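Local coordinates for protein mandelate racemase/muconate lactonizing enzyme (Jannaschia sp., PDB 4J3Z) that probably catalyses a metal-assisted isomerisation or related reaction of a carboxylate substrate, as a member of the mandelate racemase/muconate lactonizing branch of the enolase superfamily, at residues V322-G325 / V326-P329; H138-N141 / A142-S146. All blocks are in the same frame, centred on the assembly; numbering follows the deposited sequence.

Overall arrangement
Interaction 2 (138-146) comes first along the chain and interaction 1 (322-329) follows; their centres lie about 35 Å apart, on opposite sides of the chain's centre, and their nearest atoms are about 23 Å apart, so they do not touch. Interaction 2 forms the short helix 140-143 on the surface, between strand 125-131 and helix 147-159. Interaction 1 is the buried C-terminal end of helix 315-327, which follows strand 306-307 and precedes strand 334-336. Strand 125-131 pairs with strand 334-336 in the mixed sheet, so the two contacts flank neighbouring strands of the barrel-like domain: one follows the first of them, the other ends the helix before the second.

Interaction 1 (V322-G325 / V326-P329); sequences VHLG and VSCP
Leu324 O is gripped twice by Ser327 at the C-terminal turn of a helix. The hydroxyl OG of Ser327 donates to Leu324 O at 2.6 Å, and the backbone N of Ser327 reaches the same oxygen at 3.3 Å. Both donors come from above the carbonyl plane and from the same face of it, the hydroxyl 40° out of the plane. The Ser327 torsion makes this possible: with chi1 at 52°, OG lies between the backbone N and the carbonyl carbon and folds back over the preceding turn. Without the hydroxyl, as with an alanine at this position, Leu324 O is likely to lose its shorter bond and keep only the longer one from Ser327 N within this turn. One residue earlier, Val326 N donates to Val322 O at 2.9 Å, the regular helical bond, and makes a weak second bond to His323 O. CG2 of Val326 lies beside its own backbone N and packs 3.1 Å from Val322 O. Close by Ser327, CD1 of Leu324 meets SG of Cys328 at 3.5 Å, an apolar contact of a leucine methyl with the sulfur. Polar groups toward the helix end find partners beyond it: ND2 of Asn123 bonds to Gly325 O and Cys328 O, Val326 and Asn123 share a backbone bond, and the His323 ring is held at ND1 by Trp115 N and at NE2 by Leu365 O. Pro329 meets Glu72 of a second subunit. The buried end of helix 315-327 packs against helix 290-302, where Leu324 and Ser327 touch Lys294 and Cys328 touches Ala297, before the chain runs on to strand 334-336.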
ATOM      1  N   VAL D 322     -27.428  27.434   3.498  1.00 24.69           N
ATOM      2  CA  VAL D 322     -26.848  28.766   3.383  1.00 24.53           C
ATOM      3  C   VAL D 322     -26.097  29.090   4.657  1.00 24.36           C
ATOM      4  O   VAL D 322     -24.961  29.551   4.601  1.00 24.78           O
ATOM      5  CB  VAL D 322     -27.907  29.837   3.027  1.00 23.65           C
ATOM      6  CG1 VAL D 322     -27.468  31.235   3.455  1.00 23.37           C
ATOM      7  CG2 VAL D 322     -28.213  29.792   1.541  1.00 22.49           C
ATOM      8  N   HIS D 323     -26.722  28.789   5.792  1.00 23.42           N
ATOM      9  CA  HIS D 323     -26.139  29.040   7.100  1.00 22.62           C
ATOM     10  C   HIS D 323     -24.895  28.204   7.374  1.00 24.31           C
ATOM     11  O   HIS D 323     -23.907  28.721   7.893  1.00 25.51           O
ATOM     12  CB  HIS D 323     -27.181  28.815   8.189  1.00 21.44           C
ATOM     13  CG  HIS D 323     -28.148  29.944   8.330  1.00 20.25           C
ATOM     14  ND1 HIS D 323     -27.921  31.013   9.166  1.00 20.09           N
ATOM     15  CD2 HIS D 323     -29.345  30.171   7.743  1.00 19.87           C
ATOM     16  CE1 HIS D 323     -28.940  31.851   9.093  1.00 19.91           C
ATOM     17  NE2 HIS D 323     -29.819  31.363   8.238  1.00 19.68           N
ATOM     18  N   LEU D 324     -24.942  26.914   7.047  1.00 24.28           N
ATOM     19  CA  LEU D 324     -23.748  26.074   7.123  1.00 24.63           C
ATOM     20  C   LEU D 324     -22.670  26.603   6.183  1.00 25.31           C
ATOM     21  O   LEU D 324     -21.477  26.552   6.500  1.00 25.92           O
ATOM     22  CB  LEU D 324     -24.080  24.616   6.802  1.00 24.19           C
ATOM     23  CG  LEU D 324     -22.953  23.627   6.480  1.00 24.01           C
ATOM     24  CD1 LEU D 324     -21.969  23.494   7.624  1.00 23.99           C
ATOM     25  CD2 LEU D 324     -23.514  22.262   6.101  1.00 23.89           C
ATOM     26  N   GLY D 325     -23.100  27.110   5.030  1.00 25.08           N
ATOM     27  CA  GLY D 325     -22.188  27.649   4.022  1.00 24.67           C
ATOM     28  C   GLY D 325     -21.487  28.910   4.482  1.00 24.74           C
ATOM     29  O   GLY D 325     -20.347  29.169   4.097  1.00 25.06           O
ATOM     30  N   VAL D 326     -22.167  29.697   5.313  1.00 24.75           N
ATOM     31  CA  VAL D 326     -21.601  30.941   5.826  1.00 24.70           C
ATOM     32  C   VAL D 326     -20.382  30.656   6.694  1.00 25.02           C
ATOM     33  O   VAL D 326     -19.411  31.422   6.700  1.00 24.74           O
ATOM     34  CB  VAL D 326     -22.635  31.744   6.635  1.00 23.81           C
ATOM     35  CG1 VAL D 326     -21.989  32.969   7.271  1.00 23.67           C
ATOM     36  CG2 VAL D 326     -23.792  32.164   5.746  1.00 24.34           C
ATOM     37  N   SER D 327     -20.449  29.524   7.394  1.00 25.27           N
ATOM     38  CA  SER D 327     -19.545  29.186   8.478  1.00 25.77           C
ATOM     39  C   SER D 327     -18.282  28.405   8.087  1.00 27.42           C
ATOM     40  O   SER D 327     -17.362  28.281   8.914  1.00 27.83           O
ATOM     41  CB  SER D 327     -20.322  28.409   9.534  1.00 26.15           C
ATOM     42  OG  SER D 327     -21.008  27.317   8.945  1.00 25.43           O
ATOM     43  N   CYS D 328     -18.232  27.888   6.855  1.00 27.62           N
ATOM     44  CA  CYS D 328     -17.131  27.012   6.418  1.00 27.80           C
ATOM     45  C   CYS D 328     -16.096  27.729   5.540  1.00 29.95           C
ATOM     46  O   CYS D 328     -16.443  28.265   4.477  1.00 30.91           O
ATOM     47  CB  CYS D 328     -17.658  25.780   5.672  1.00 27.18           C
ATOM     48  SG  CYS D 328     -18.817  24.704   6.563  1.00 26.10           S
ATOM     49  N   PRO D 329     -14.819  27.745   5.988  1.00 28.69           N
ATOM     50  CA  PRO D 329     -13.694  28.263   5.196  1.00 27.54           C
ATOM     51  C   PRO D 329     -13.500  27.533   3.875  1.00 27.55           C
ATOM     52  O   PRO D 329     -12.975  28.118   2.915  1.00 28.52           O
ATOM     53  CB  PRO D 329     -12.486  28.024   6.112  1.00 27.46           C
ATOM     54  CG  PRO D 329     -13.064  28.118   7.493  1.00 27.79           C
ATOM     55  CD  PRO D 329     -14.429  27.486   7.389  1.00 27.49           C
TER

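Interaction 2 (H138-N141 / A142-S146); sequences HDTN and AFWTS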
ATOM      1  N   HIS D 138     -37.807  28.655 -25.091  1.00 28.47           N
ATOM      2  CA  HIS D 138     -37.302  27.337 -25.439  1.00 28.39           C
ATOM      3  C   HIS D 138     -38.420  26.305 -25.430  1.00 30.70           C
ATOM      4  O   HIS D 138     -39.297  26.337 -24.561  1.00 31.66           O
ATOM      5  CB  HIS D 138     -36.206  26.899 -24.461  1.00 27.62           C
ATOM      6  CG  HIS D 138     -34.868  27.525 -24.711  1.00 27.52           C
ATOM      7  ND1 HIS D 138     -34.042  27.942 -23.690  1.00 27.28           N
ATOM      8  CD2 HIS D 138     -34.202  27.787 -25.862  1.00 27.18           C
ATOM      9  CE1 HIS D 138     -32.928  28.437 -24.199  1.00 26.23           C
ATOM     10  NE2 HIS D 138     -33.001  28.356 -25.514  1.00 26.66           N
ATOM     11  N   ASP D 139     -38.381  25.396 -26.403  1.00 32.07           N
ATOM     12  CA  ASP D 139     -39.221  24.194 -26.398  1.00 34.09           C
ATOM     13  C   ASP D 139     -38.771  23.245 -25.279  1.00 34.25           C
ATOM     14  O   ASP D 139     -37.600  22.837 -25.230  1.00 34.24           O
ATOM     15  CB  ASP D 139     -39.147  23.485 -27.761  1.00 34.79           C
ATOM     16  CG  ASP D 139     -39.998  22.217 -27.825  1.00 37.35           C
ATOM     17  OD1 ASP D 139     -40.477  21.735 -26.773  1.00 36.83           O
ATOM     18  OD2 ASP D 139     -40.188  21.693 -28.947  1.00 40.14           O
ATOM     19  N   THR D 140     -39.714  22.889 -24.406  1.00 34.08           N
ATOM     20  CA  THR D 140     -39.433  22.110 -23.188  1.00 34.44           C
ATOM     21  C   THR D 140     -38.828  20.729 -23.464  1.00 35.61           C
ATOM     22  O   THR D 140     -37.856  20.327 -22.815  1.00 36.04           O
ATOM     23  CB  THR D 140     -40.699  21.956 -22.317  1.00 34.16           C
ATOM     24  OG1 THR D 140     -41.249  23.248 -22.039  1.00 34.06           O
ATOM     25  CG2 THR D 140     -40.375  21.269 -20.993  1.00 34.94           C
ATOM     26  N   ASN D 141     -39.405  20.014 -24.427  1.00 34.91           N
ATOM     27  CA  ASN D 141     -38.980  18.655 -24.760  1.00 34.38           C
ATOM     28  C   ASN D 141     -37.605  18.641 -25.425  1.00 34.57           C
ATOM     29  O   ASN D 141     -36.734  17.829 -25.069  1.00 34.10           O
ATOM     30  CB  ASN D 141     -40.018  17.991 -25.668  1.00 34.89           C
ATOM     31  CG  ASN D 141     -41.418  18.561 -25.468  1.00 35.62           C
ATOM     32  OD1 ASN D 141     -42.077  18.302 -24.451  1.00 33.51           O
ATOM     33  ND2 ASN D 141     -41.872  19.359 -26.435  1.00 35.48           N
ATOM     34  N   ALA D 142     -37.419  19.555 -26.379  1.00 32.94           N
ATOM     35  CA  ALA D 142     -36.163  19.692 -27.097  1.00 32.18           C
ATOM     36  C   ALA D 142     -35.034  20.202 -26.200  1.00 32.20           C
ATOM     37  O   ALA D 142     -33.876  19.896 -26.445  1.00 33.45           O
ATOM     38  CB  ALA D 142     -36.335  20.604 -28.306  1.00 31.47           C
ATOM     39  N   PHE D 143     -35.373  20.962 -25.162  1.00 32.19           N
ATOM     40  CA  PHE D 143     -34.362  21.652 -24.352  1.00 32.62           C
ATOM     41  C   PHE D 143     -33.299  20.711 -23.799  1.00 33.80           C
ATOM     42  O   PHE D 143     -32.107  21.016 -23.863  1.00 34.03           O
ATOM     43  CB  PHE D 143     -35.003  22.447 -23.204  1.00 32.18           C
ATOM     44  CG  PHE D 143     -34.004  23.199 -22.360  1.00 32.51           C
ATOM     45  CD1 PHE D 143     -33.541  24.457 -22.750  1.00 31.51           C
ATOM     46  CD2 PHE D 143     -33.504  22.639 -21.186  1.00 32.30           C
ATOM     47  CE1 PHE D 143     -32.607  25.137 -21.981  1.00 31.17           C
ATOM     48  CE2 PHE D 143     -32.574  23.316 -20.415  1.00 30.89           C
ATOM     49  CZ  PHE D 143     -32.127  24.567 -20.806  1.00 30.70           C
ATOM     50  N   TRP D 144     -33.752  19.566 -23.282  1.00 34.31           N
ATOM     51  CA  TRP D 144     -32.909  18.592 -22.571  1.00 33.93           C
ATOM     52  C   TRP D 144     -31.817  17.939 -23.402  1.00 33.38           C
ATOM     53  O   TRP D 144     -30.847  17.421 -22.841  1.00 33.06           O
ATOM     54  CB  TRP D 144     -33.791  17.522 -21.911  1.00 33.71           C
ATOM     55  CG  TRP D 144     -34.913  18.146 -21.172  1.00 34.08           C
ATOM     56  CD1 TRP D 144     -36.248  18.016 -21.437  1.00 33.22           C
ATOM     57  CD2 TRP D 144     -34.805  19.064 -20.077  1.00 34.56           C
ATOM     58  NE1 TRP D 144     -36.979  18.782 -20.564  1.00 33.64           N
ATOM     59  CE2 TRP D 144     -36.120  19.433 -19.715  1.00 34.03           C
ATOM     60  CE3 TRP D 144     -33.727  19.602 -19.362  1.00 34.98           C
ATOM     61  CZ2 TRP D 144     -36.387  20.312 -18.666  1.00 34.17           C
ATOM     62  CZ3 TRP D 144     -33.995  20.485 -18.319  1.00 35.96           C
ATOM     63  CH2 TRP D 144     -35.315  20.831 -17.984  1.00 35.36           C
ATOM     64  N   THR D 145     -31.975  17.957 -24.725  1.00 32.86           N
ATOM     65  CA  THR D 145     -30.958  17.412 -25.626  1.00 32.63           C
ATOM     66  C   THR D 145     -30.391  18.491 -26.540  1.00 31.47           C
ATOM     67  O   THR D 145     -29.882  18.202 -27.625  1.00 31.03           O
ATOM     68  CB  THR D 145     -31.489  16.228 -26.471  1.00 34.41           C
ATOM     69  OG1 THR D 145     -32.614  16.656 -27.250  1.00 37.14           O
ATOM     70  CG2 THR D 145     -31.899  15.051 -25.575  1.00 33.01           C
ATOM     71  N   SER D 146     -30.439  19.738 -26.083  1.00 32.50           N
ATOM     72  CA  SER D 146     -30.053  20.869 -26.934  1.00 31.66           C
ATOM     73  C   SER D 146     -28.859  21.684 -26.416  1.00 30.45           C
ATOM     74  O   SER D 146     -29.007  22.496 -25.506  1.00 30.90           O
ATOM     75  CB  SER D 146     -31.263  21.772 -27.201  1.00 30.16           C
ATOM     76  OG  SER D 146     -30.910  22.841 -28.060  1.00 30.30           O
TER
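His138 and Phe143 meet obliquely, the imidazole atom ND1 approaching the edge of the phenyl ring, near its plane, 3.6 Å from CE1. The ring centroids are 5.3 Å apart and the planes lie at 47°. Phe143 reaches this place because CG is anti to the backbone N (chi1 -179°), which carries the ring toward the imidazole of His138. Its backbone N is held loosely by two weak bonds, to Asp139 O at 2.9 Å and to Thr140 O at 3.5 Å. The indole of Trp144 closes over the same turn: CD1 lies 3.1 Å from Thr140 O, while CD2 of Phe143 sits over one indole face, displaced toward the rim. At the start of the helix, Asp139 is the N-cap residue, OD1 accepting from Asn141 N at 3.1 Å with the donor above the carboxylate plane. The same carboxylate borders Ala142: Asp139 CG lies 4.0 Å from Ala142 CB. The second shell fixes the imidazole: His138 ND1 accepts from Glu135 N and NE2 bonds to OE1 of Glu152, so its rotation is set from both nitrogens. Met149 of helix 147-159 touches His138, Ala142 and Phe143, and Pro134 backs Phe143 and Trp144. From Phe143 the chain makes a type I beta turn to Ser146, the N-cap residue of helix 147-159, its OG accepting from Met149 N. Two successive N-caps, Asp139 and Ser146, thus frame a single-turn surface helix that leads from strand 125-131 into helix 147-159, part of a beta-alpha connection of the barrel domain found in the enolase superfamily.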